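Local coordinates for putative glutathionylspermidine synthase (Methylobacillus flagellatus, PDB 3N6X), which is of unknown function but is probably an ATP-dependent ligase of the circularly permuted ATP-grasp type, perhaps related to glutathionylspermidine synthases, at residues Val75-Ser80 / Leu149-Glu154; Asp104-Gln109 / Thr315-Asp320; Gly377-Pro382 / Gln387-Phe392. All blocks are in the same frame, centred on the assembly; numbering follows the deposited sequence.

Interaction 1: Val75-Ser80 / Leu149-Glu154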
loop_
_atom_site.group_PDB
_atom_site.type_symbol
_atom_site.label_atom_id
_atom_site.label_comp_id
_atom_site.label_asym_id
_atom_site.label_seq_id
_atom_site.Cartn_x
_atom_site.Cartn_y
_atom_site.Cartn_z
ATOM N N VAL A 75 -9.762 11.314 -15.253
ATOM C CA VAL A 75 -8.674 11.022 -16.194
ATOM C C VAL A 75 -7.873 9.835 -15.647
ATOM O O VAL A 75 -7.283 9.942 -14.566
ATOM C CB VAL A 75 -7.773 12.244 -16.494
ATOM C CG1 VAL A 75 -6.818 11.945 -17.652
ATOM C CG2 VAL A 75 -8.613 13.487 -16.790
ATOM N N PRO A 76 -7.935 8.651 -16.306
ATOM C CA PRO A 76 -7.244 7.485 -15.749
ATOM C C PRO A 76 -5.729 7.585 -15.841
ATOM O O PRO A 76 -5.187 8.293 -16.701
ATOM C CB PRO A 76 -7.771 6.326 -16.597
ATOM C CG PRO A 76 -8.112 6.951 -17.907
ATOM C CD PRO A 76 -8.622 8.322 -17.575
ATOM N N ARG A 77 -5.048 6.857 -14.965
ATOM C CA ARG A 77 -3.609 6.709 -15.005
ATOM C C ARG A 77 -3.371 5.459 -15.856
ATOM O O ARG A 77 -3.703 4.358 -15.427
ATOM C CB ARG A 77 -3.068 6.535 -13.564
ATOM C CG ARG A 77 -1.606 6.189 -13.477
ATOM C CD ARG A 77 -0.748 7.427 -13.530
ATOM N NE ARG A 77 0.673 7.103 -13.475
ATOM C CZ ARG A 77 1.347 6.897 -12.347
ATOM N NH1 ARG A 77 0.724 6.946 -11.173
ATOM N NH2 ARG A 77 2.644 6.618 -12.384
ATOM N N ILE A 78 -2.954 5.639 -17.114
ATOM C CA ILE A 78 -2.802 4.499 -18.039
ATOM C C ILE A 78 -1.373 4.005 -18.080
ATOM O O ILE A 78 -0.461 4.801 -18.245
ATOM C CB ILE A 78 -3.361 4.808 -19.473
ATOM C CG1 ILE A 78 -4.729 5.539 -19.406
ATOM C CG2 ILE A 78 -3.462 3.523 -20.308
ATOM C CD1 ILE A 78 -5.234 6.098 -20.748
ATOM N N LEU A 79 -1.180 2.678 -17.937
ATOM C CA LEU A 79 0.135 2.035 -18.008
ATOM C C LEU A 79 0.103 0.966 -19.072
ATOM O O LEU A 79 -0.878 0.238 -19.170
ATOM C CB LEU A 79 0.525 1.413 -16.641
ATOM C CG LEU A 79 0.552 2.376 -15.425
ATOM C CD1 LEU A 79 0.579 1.602 -14.120
ATOM C CD2 LEU A 79 1.737 3.338 -15.496
ATOM N N SER A 80 1.156 0.879 -19.895
ATOM C CA SER A 80 1.220 -0.124 -20.960
ATOM C C SER A 80 1.489 -1.507 -20.405
ATOM O O SER A 80 1.962 -1.642 -19.271
ATOM C CB SER A 80 2.288 0.251 -21.993
ATOM O OG SER A 80 3.605 0.114 -21.481
ATOM N N LEU A 149 4.692 3.478 -5.029
ATOM C CA LEU A 149 5.597 3.779 -6.143
ATOM C C LEU A 149 5.386 5.154 -6.701
ATOM O O LEU A 149 4.251 5.621 -6.800
ATOM C CB LEU A 149 5.406 2.760 -7.285
ATOM C CG LEU A 149 5.668 1.318 -6.950
ATOM C CD1 LEU A 149 4.974 0.414 -7.930
ATOM C CD2 LEU A 149 7.148 1.028 -6.938
ATOM N N VAL A 150 6.475 5.771 -7.170
ATOM C CA VAL A 150 6.444 7.067 -7.846
ATOM C C VAL A 150 7.242 6.965 -9.135
ATOM O O VAL A 150 8.159 6.142 -9.233
ATOM C CB VAL A 150 6.912 8.253 -6.957
ATOM C CG1 VAL A 150 5.975 8.462 -5.772
ATOM C CG2 VAL A 150 8.364 8.086 -6.498
ATOM N N ARG A 151 6.868 7.756 -10.132
ATOM C CA ARG A 151 7.527 7.751 -11.437
ATOM C C ARG A 151 8.287 9.071 -11.647
ATOM O O ARG A 151 7.793 10.124 -11.256
ATOM C CB ARG A 151 6.479 7.560 -12.532
ATOM C CG ARG A 151 7.050 7.188 -13.870
ATOM C CD ARG A 151 5.960 7.077 -14.910
ATOM N NE ARG A 151 6.467 6.529 -16.167
ATOM C CZ ARG A 151 5.696 5.988 -17.103
ATOM N NH1 ARG A 151 4.380 5.917 -16.932
ATOM N NH2 ARG A 151 6.234 5.505 -18.213
ATOM N N THR A 152 9.494 9.013 -12.223
ATOM C CA THR A 152 10.260 10.231 -12.511
ATOM C C THR A 152 10.557 10.373 -14.015
ATOM O O THR A 152 10.816 11.482 -14.491
ATOM C CB THR A 152 11.524 10.340 -11.629
ATOM O OG1 THR A 152 12.313 9.160 -11.773
ATOM C CG2 THR A 152 11.198 10.593 -10.157
ATOM N N GLY A 153 10.498 9.254 -14.738
ATOM C CA GLY A 153 10.753 9.215 -16.173
ATOM C C GLY A 153 9.947 8.159 -16.909
ATOM O O GLY A 153 9.000 7.591 -16.353
ATOM N N GLU A 154 10.314 7.903 -18.187
ATOM C CA GLU A 154 9.659 6.907 -19.045
ATOM C C GLU A 154 9.870 5.503 -18.470
ATOM O O GLU A 154 8.921 4.715 -18.387
ATOM C CB GLU A 154 10.217 6.994 -20.489
ATOM C CG GLU A 154 9.576 6.030 -21.483
ATOM C CD GLU A 154 8.238 6.454 -22.070
ATOM O OE1 GLU A 154 7.799 7.600 -21.814
ATOM O OE2 GLU A 154 7.637 5.639 -22.808
HETATM O O HOH W 1 3.406 6.865 -9.678
#
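Arg-77 meets segment 149-154 at two places, through a water at Leu-149 and directly at Arg-151. At Leu-149, the carbonyl O accepts from this water at 3.2 Å, and the water in turn accepts from Arg-77 NH2 at 2.8 Å while lying at the edge of the guanidinium, in its plane. Arg-77 bends at chi2 (85°), which carries NH2 obliquely against the base of the Arg-151 side chain, 4.0 Å from its CB. Arg-151, extended from CG to NE, runs past Leu-79 in the opposite direction, and its NH1 lies 4.0 Å from Leu-79 CD2. Farther along, the chain curls back under the arginine. Arg-151 NE donates to Gly-153 O at 2.8 Å, and Arg-151 NH2 to Glu-154 O, also at 2.8 Å, the two carbonyls fixing the rotation of the guanidinium. The two guanidinium planes are 34° apart, and Glu-12 joins them: OE1 forms a salt bridge with Arg-151 NH1 and OE2 with Arg-77 NH2, while Glu-83 of helix 81-105 forms a salt bridge with Arg-151 NH2. The strands do not pair here. Two buried arginines, probably both charged, instead share one carboxylate, so strands 77-79 and 144-151 of a large mixed sheet are linked by charge and water, with Leu-79 the apolar partner.

Interaction 2: Asp104-Gln109 / Thr315-Asp320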
loop_
_atom_site.group_PDB
_atom_site.type_symbol
_atom_site.label_atom_id
_atom_site.label_comp_id
_atom_site.label_asym_id
_atom_site.label_seq_id
_atom_site.Cartn_x
_atom_site.Cartn_y
_atom_site.Cartn_z
ATOM N N ASP A 104 14.111 -15.243 7.744
ATOM C CA ASP A 104 15.486 -15.235 8.246
ATOM C C ASP A 104 15.622 -14.609 9.660
ATOM O O ASP A 104 16.223 -15.245 10.528
ATOM C CB ASP A 104 16.425 -14.560 7.240
ATOM C CG ASP A 104 17.905 -14.770 7.499
ATOM O OD1 ASP A 104 18.267 -15.827 8.042
ATOM O OD2 ASP A 104 18.698 -13.928 7.072
ATOM N N VAL A 105 15.017 -13.392 9.913
ATOM C CA VAL A 105 15.115 -12.738 11.245
ATOM C C VAL A 105 14.553 -13.553 12.380
ATOM O O VAL A 105 14.946 -13.339 13.540
ATOM C CB VAL A 105 14.589 -11.284 11.324
ATOM C CG1 VAL A 105 15.553 -10.324 10.708
ATOM C CG2 VAL A 105 13.184 -11.139 10.744
ATOM N N TYR A 106 13.537 -14.382 12.089
ATOM C CA TYR A 106 12.882 -15.192 13.117
ATOM C C TYR A 106 13.412 -16.628 13.121
ATOM O O TYR A 106 12.882 -17.480 13.834
ATOM C CB TYR A 106 11.358 -15.142 12.944
ATOM C CG TYR A 106 10.784 -13.767 13.209
ATOM C CD1 TYR A 106 10.969 -13.140 14.435
ATOM C CD2 TYR A 106 10.013 -13.113 12.249
ATOM C CE1 TYR A 106 10.436 -11.879 14.689
ATOM C CE2 TYR A 106 9.467 -11.850 12.496
ATOM C CZ TYR A 106 9.687 -11.236 13.719
ATOM O OH TYR A 106 9.176 -9.993 13.983
ATOM N N HIS A 107 14.490 -16.886 12.351
ATOM C CA HIS A 107 15.110 -18.203 12.300
ATOM C C HIS A 107 16.619 -18.136 12.508
ATOM O O HIS A 107 17.035 -17.789 13.602
ATOM C CB HIS A 107 14.676 -19.007 11.046
ATOM C CG HIS A 107 13.241 -19.453 11.117
ATOM N ND1 HIS A 107 12.201 -18.642 10.665
ATOM C CD2 HIS A 107 12.707 -20.564 11.683
ATOM C CE1 HIS A 107 11.086 -19.308 10.924
ATOM N NE2 HIS A 107 11.333 -20.460 11.547
ATOM N N ASP A 108 17.440 -18.432 11.483
ATOM C CA ASP A 108 18.899 -18.456 11.637
ATOM C C ASP A 108 19.583 -17.097 11.597
ATOM O O ASP A 108 20.766 -17.007 11.928
ATOM C CB ASP A 108 19.549 -19.437 10.650
ATOM C CG ASP A 108 19.146 -20.897 10.893
ATOM O OD1 ASP A 108 18.791 -21.235 12.051
ATOM O OD2 ASP A 108 19.209 -21.696 9.934
ATOM N N GLN A 109 18.847 -16.034 11.211
ATOM C CA GLN A 109 19.384 -14.661 11.137
ATOM C C GLN A 109 20.694 -14.598 10.344
ATOM O O GLN A 109 21.640 -13.929 10.758
ATOM C CB GLN A 109 19.521 -14.040 12.539
ATOM C CG GLN A 109 18.187 -14.002 13.287
ATOM C CD GLN A 109 18.283 -13.462 14.691
ATOM O OE1 GLN A 109 19.332 -13.495 15.327
ATOM N NE2 GLN A 109 17.160 -13.000 15.225
ATOM N N THR A 315 5.458 -8.823 11.170
ATOM C CA THR A 315 5.914 -8.343 9.852
ATOM C C THR A 315 6.430 -6.903 9.917
ATOM O O THR A 315 7.136 -6.467 9.004
ATOM C CB THR A 315 4.804 -8.463 8.792
ATOM O OG1 THR A 315 3.706 -7.634 9.175
ATOM C CG2 THR A 315 4.353 -9.899 8.573
ATOM N N GLY A 316 6.045 -6.173 10.978
ATOM C CA GLY A 316 6.389 -4.767 11.164
ATOM C C GLY A 316 7.877 -4.459 11.143
ATOM O O GLY A 316 8.270 -3.334 10.838
ATOM N N VAL A 317 8.721 -5.455 11.484
ATOM C CA VAL A 317 10.165 -5.283 11.474
ATOM C C VAL A 317 10.702 -5.061 10.037
ATOM O O VAL A 317 11.729 -4.412 9.871
ATOM C CB VAL A 317 10.901 -6.424 12.240
ATOM C CG1 VAL A 317 10.849 -7.752 11.476
ATOM C CG2 VAL A 317 12.341 -6.037 12.556
ATOM N N ALA A 318 9.970 -5.540 9.006
ATOM C CA ALA A 318 10.396 -5.411 7.602
ATOM C C ALA A 318 9.962 -4.089 6.922
ATOM O O ALA A 318 10.627 -3.644 5.982
ATOM C CB ALA A 318 9.917 -6.600 6.800
ATOM N N ASP A 319 8.865 -3.474 7.373
ATOM C CA ASP A 319 8.435 -2.222 6.759
ATOM C C ASP A 319 8.648 -0.998 7.649
ATOM O O ASP A 319 8.251 0.103 7.274
ATOM C CB ASP A 319 6.993 -2.309 6.231
ATOM C CG ASP A 319 5.938 -2.439 7.308
ATOM O OD1 ASP A 319 6.313 -2.623 8.486
ATOM O OD2 ASP A 319 4.739 -2.401 6.967
ATOM N N ASP A 320 9.324 -1.180 8.804
ATOM C CA ASP A 320 9.732 -0.076 9.673
ATOM C C ASP A 320 10.719 0.852 8.923
ATOM O O ASP A 320 11.546 0.376 8.145
ATOM C CB ASP A 320 10.402 -0.603 10.952
ATOM C CG ASP A 320 10.740 0.503 11.933
ATOM O OD1 ASP A 320 9.831 0.938 12.673
ATOM O OD2 ASP A 320 11.890 0.993 11.899
#
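Val-105 and Val-317 are the closest backbone pair, their CA atoms 9.0 Å apart, a spacing bridged entirely by side chains. Segment 104-109 is the point where helix 81-105 ends: Tyr-106 is the first residue to leave helical torsions, and Asp-104 O accepts from both His-107 N and Gln-109 N. Facing it, residues 316-319 form a short, weakly bonded helix, begun by a turn in which Ala-318 N donates to Thr-315 O.

Val-317 supplies the apolar tip. With chi1 at 71°, its CG1 is placed between the backbone N and the carbonyl carbon, and this methyl alone does the touching. It meets Val-105 CG2 tip to tip at 4.2 Å and approaches Tyr-106 OH to 3.8 Å, the tyrosine coming from the opposite direction and presenting its phenol end obliquely. Val-105 CG2 also lies 4.0 Å above one face of the Tyr-106 ring, offset toward the rim, so the valine methyl packs against both its neighbour in the chain and the facing helix.

The polar groups have partners of their own. Tyr-106 OH hydrogen-bonds Gly-314 O, just ahead of segment 315-320. Gln-109 NE2 donates to Val-105 O at 2.8 Å with an N-H...O angle of 166°, the carbonyl oxygen lying in the plane of the amide; this bond ties the turn back onto the last residue of the helix. Leu-102, one turn earlier in helix 81-105, extends the apolar surface against Val-317. The contact is thus a small buried van der Waals patch, with the directional hold coming from the tyrosine hydroxyl, which touches Val-317 and hydrogen-bonds Gly-314 O.

Interaction 3: Gly377-Pro382 / Gln387-Phe392; sequences GMLVGP and QELEDF
Selenomethionine Met-378 touches Phe-392 through its backbone: its carbonyl C lies 4.2 Å from Phe-392 CZ, in an oblique approach, while its side chain starts out away from the helix. Leu-379, next in the strand, carries most of the contact. Its CB stands 3.5 Å from the centroid of the Phe-392 ring and only 5° off the ring normal, a CH-pi contact squarely over the face. Because CG is anti to the backbone N (chi1 168°), the isobutyl branches run on beyond the ring toward the helix backbone, leucine and phenylalanine sliding past each other in opposite directions. One branch, CD1, comes 4.1 Å from Phe-392 CB and 4.2 Å from Glu-388 O. The other, CD2, packs at 4.0 Å on Leu-389 CD2, the two leucines crossing at about a right angle. At Gly-381, where the strand has passed into a 3-10 turn, the same Leu-389 methyl lies 4.2 Å from the glycine CA. Leu-379 is therefore held between the ring of Phe-392 and the end of Leu-389, one helical turn apart.

Strand and helix run roughly antiparallel, with 142° between their directions and axes 9.9 Å apart at closest approach, as expected for a strand that turns back through a short connection into a helix packed on its sheet. Near the start of that helix, Glu-388 OE2 accepts from Ser-385 N, consistent with one half of a capping box. Strand 378-380 is an outermost strand of a four-stranded antiparallel sheet and pairs with 365-369, where Val-367 also meets Phe-392. Helix 386-398 covers this side of the sheet, and Leu-362 and Ala-363, in the loop after helix 352-360, close around Leu-379 and Leu-389.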
loop_
_atom_site.group_PDB
_atom_site.type_symbol
_atom_site.label_atom_id
_atom_site.label_comp_id
_atom_site.label_asym_id
_atom_site.label_seq_id
_atom_site.Cartn_x
_atom_site.Cartn_y
_atom_site.Cartn_z
ATOM N N GLY A 377 2.062 16.016 9.165
ATOM C CA GLY A 377 3.077 17.036 8.929
ATOM C C GLY A 377 4.056 16.665 7.831
ATOM O O GLY A 377 4.468 15.504 7.727
HETATM N N MSE A 378 4.428 17.653 6.987
HETATM C CA MSE A 378 5.343 17.456 5.862
HETATM C C MSE A 378 5.879 18.796 5.367
HETATM O O MSE A 378 5.095 19.723 5.126
HETATM C CB MSE A 378 4.640 16.697 4.711
HETATM C CG MSE A 378 5.402 16.742 3.383
HETATM SE SE MSE A 378 4.722 15.478 2.067
HETATM C CE MSE A 378 5.491 16.234 0.475
ATOM N N LEU A 379 7.202 18.893 5.177
ATOM C CA LEU A 379 7.815 20.112 4.669
ATOM C C LEU A 379 8.446 19.891 3.304
ATOM O O LEU A 379 9.241 18.972 3.140
ATOM C CB LEU A 379 8.862 20.664 5.662
ATOM C CG LEU A 379 9.781 21.778 5.119
ATOM C CD1 LEU A 379 9.216 23.155 5.420
ATOM C CD2 LEU A 379 11.172 21.642 5.655
ATOM N N VAL A 380 8.124 20.762 2.336
ATOM C CA VAL A 380 8.744 20.731 1.025
ATOM C C VAL A 380 9.748 21.878 0.971
ATOM O O VAL A 380 9.378 23.025 0.719
ATOM C CB VAL A 380 7.712 20.772 -0.143
ATOM C CG1 VAL A 380 8.410 20.668 -1.498
ATOM C CG2 VAL A 380 6.671 19.670 0.009
ATOM N N GLY A 381 10.994 21.558 1.308
ATOM C CA GLY A 381 12.108 22.499 1.359
ATOM C C GLY A 381 12.173 23.508 0.226
ATOM O O GLY A 381 12.243 24.710 0.490
ATOM N N PRO A 382 12.141 23.069 -1.065
ATOM C CA PRO A 382 12.229 24.049 -2.170
ATOM C C PRO A 382 10.988 24.943 -2.314
ATOM O O PRO A 382 11.069 26.002 -2.939
ATOM C CB PRO A 382 12.455 23.170 -3.413
ATOM C CG PRO A 382 12.828 21.809 -2.877
ATOM C CD PRO A 382 12.110 21.687 -1.585
ATOM N N GLN A 387 11.171 31.669 6.912
ATOM C CA GLN A 387 10.416 31.594 8.166
ATOM C C GLN A 387 9.855 30.199 8.424
ATOM O O GLN A 387 10.154 29.609 9.464
ATOM C CB GLN A 387 9.300 32.655 8.219
ATOM C CG GLN A 387 9.517 33.730 9.300
ATOM C CD GLN A 387 9.437 33.184 10.714
ATOM O OE1 GLN A 387 10.443 33.098 11.429
ATOM N NE2 GLN A 387 8.234 32.834 11.158
ATOM N N GLU A 388 9.057 29.658 7.479
ATOM C CA GLU A 388 8.482 28.314 7.643
ATOM C C GLU A 388 9.553 27.200 7.710
ATOM O O GLU A 388 9.329 26.181 8.368
ATOM C CB GLU A 388 7.384 28.021 6.603
ATOM C CG GLU A 388 7.775 28.309 5.163
ATOM C CD GLU A 388 6.617 28.398 4.183
ATOM O OE1 GLU A 388 5.474 28.057 4.568
ATOM O OE2 GLU A 388 6.856 28.799 3.022
ATOM N N LEU A 389 10.743 27.441 7.106
ATOM C CA LEU A 389 11.884 26.525 7.199
ATOM C C LEU A 389 12.425 26.515 8.642
ATOM O O LEU A 389 12.600 25.439 9.223
ATOM C CB LEU A 389 12.997 26.935 6.218
ATOM C CG LEU A 389 12.836 26.463 4.775
ATOM C CD1 LEU A 389 13.716 27.260 3.853
ATOM C CD2 LEU A 389 13.157 24.975 4.633
ATOM N N GLU A 390 12.637 27.729 9.237
ATOM C CA GLU A 390 13.098 27.884 10.624
ATOM C C GLU A 390 12.061 27.362 11.623
ATOM O O GLU A 390 12.443 26.842 12.673
ATOM C CB GLU A 390 13.447 29.354 10.933
ATOM C CG GLU A 390 14.853 29.760 10.510
ATOM C CD GLU A 390 16.003 29.121 11.275
ATOM O OE1 GLU A 390 15.811 28.756 12.460
ATOM O OE2 GLU A 390 17.109 29.021 10.696
ATOM N N ASP A 391 10.750 27.490 11.294
ATOM C CA ASP A 391 9.657 26.983 12.132
ATOM C C ASP A 391 9.714 25.454 12.201
ATOM O O ASP A 391 9.627 24.883 13.296
ATOM C CB ASP A 391 8.278 27.421 11.571
ATOM C CG ASP A 391 7.972 28.911 11.671
ATOM O OD1 ASP A 391 8.201 29.497 12.759
ATOM O OD2 ASP A 391 7.414 29.469 10.694
ATOM N N PHE A 392 9.865 24.788 11.018
ATOM C CA PHE A 392 9.930 23.327 10.911
ATOM C C PHE A 392 11.186 22.775 11.593
ATOM O O PHE A 392 11.129 21.722 12.231
ATOM C CB PHE A 392 9.849 22.876 9.439
ATOM C CG PHE A 392 9.179 21.531 9.267
ATOM C CD1 PHE A 392 7.793 21.421 9.251
ATOM C CD2 PHE A 392 9.935 20.369 9.162
ATOM C CE1 PHE A 392 7.177 20.174 9.124
ATOM C CE2 PHE A 392 9.317 19.124 9.034
ATOM C CZ PHE A 392 7.942 19.034 9.018
#

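Overall arrangement
Interactions 1 and 2 bury all their touching residues, whereas interaction 3 is only partly buried and has an exposed flank. Strand 77-79 of interaction 1 leads into helix 81-105, whose far end enters interaction 2, so consecutive elements serve contacts on opposite sides of the chain's centre, 32 Å apart between centres. Interaction 3 belongs to a separate four-stranded sheet and joins elements close in sequence; its nearest atoms are about 10 Å from interaction 1 and 16 Å from interaction 2. The chemistry differs accordingly: buried charge and water at a large mixed sheet, a small valine-tyrosine patch between the end of one helix and a short, weakly bonded one, and extensive leucine-phenylalanine packing between helix and sheet.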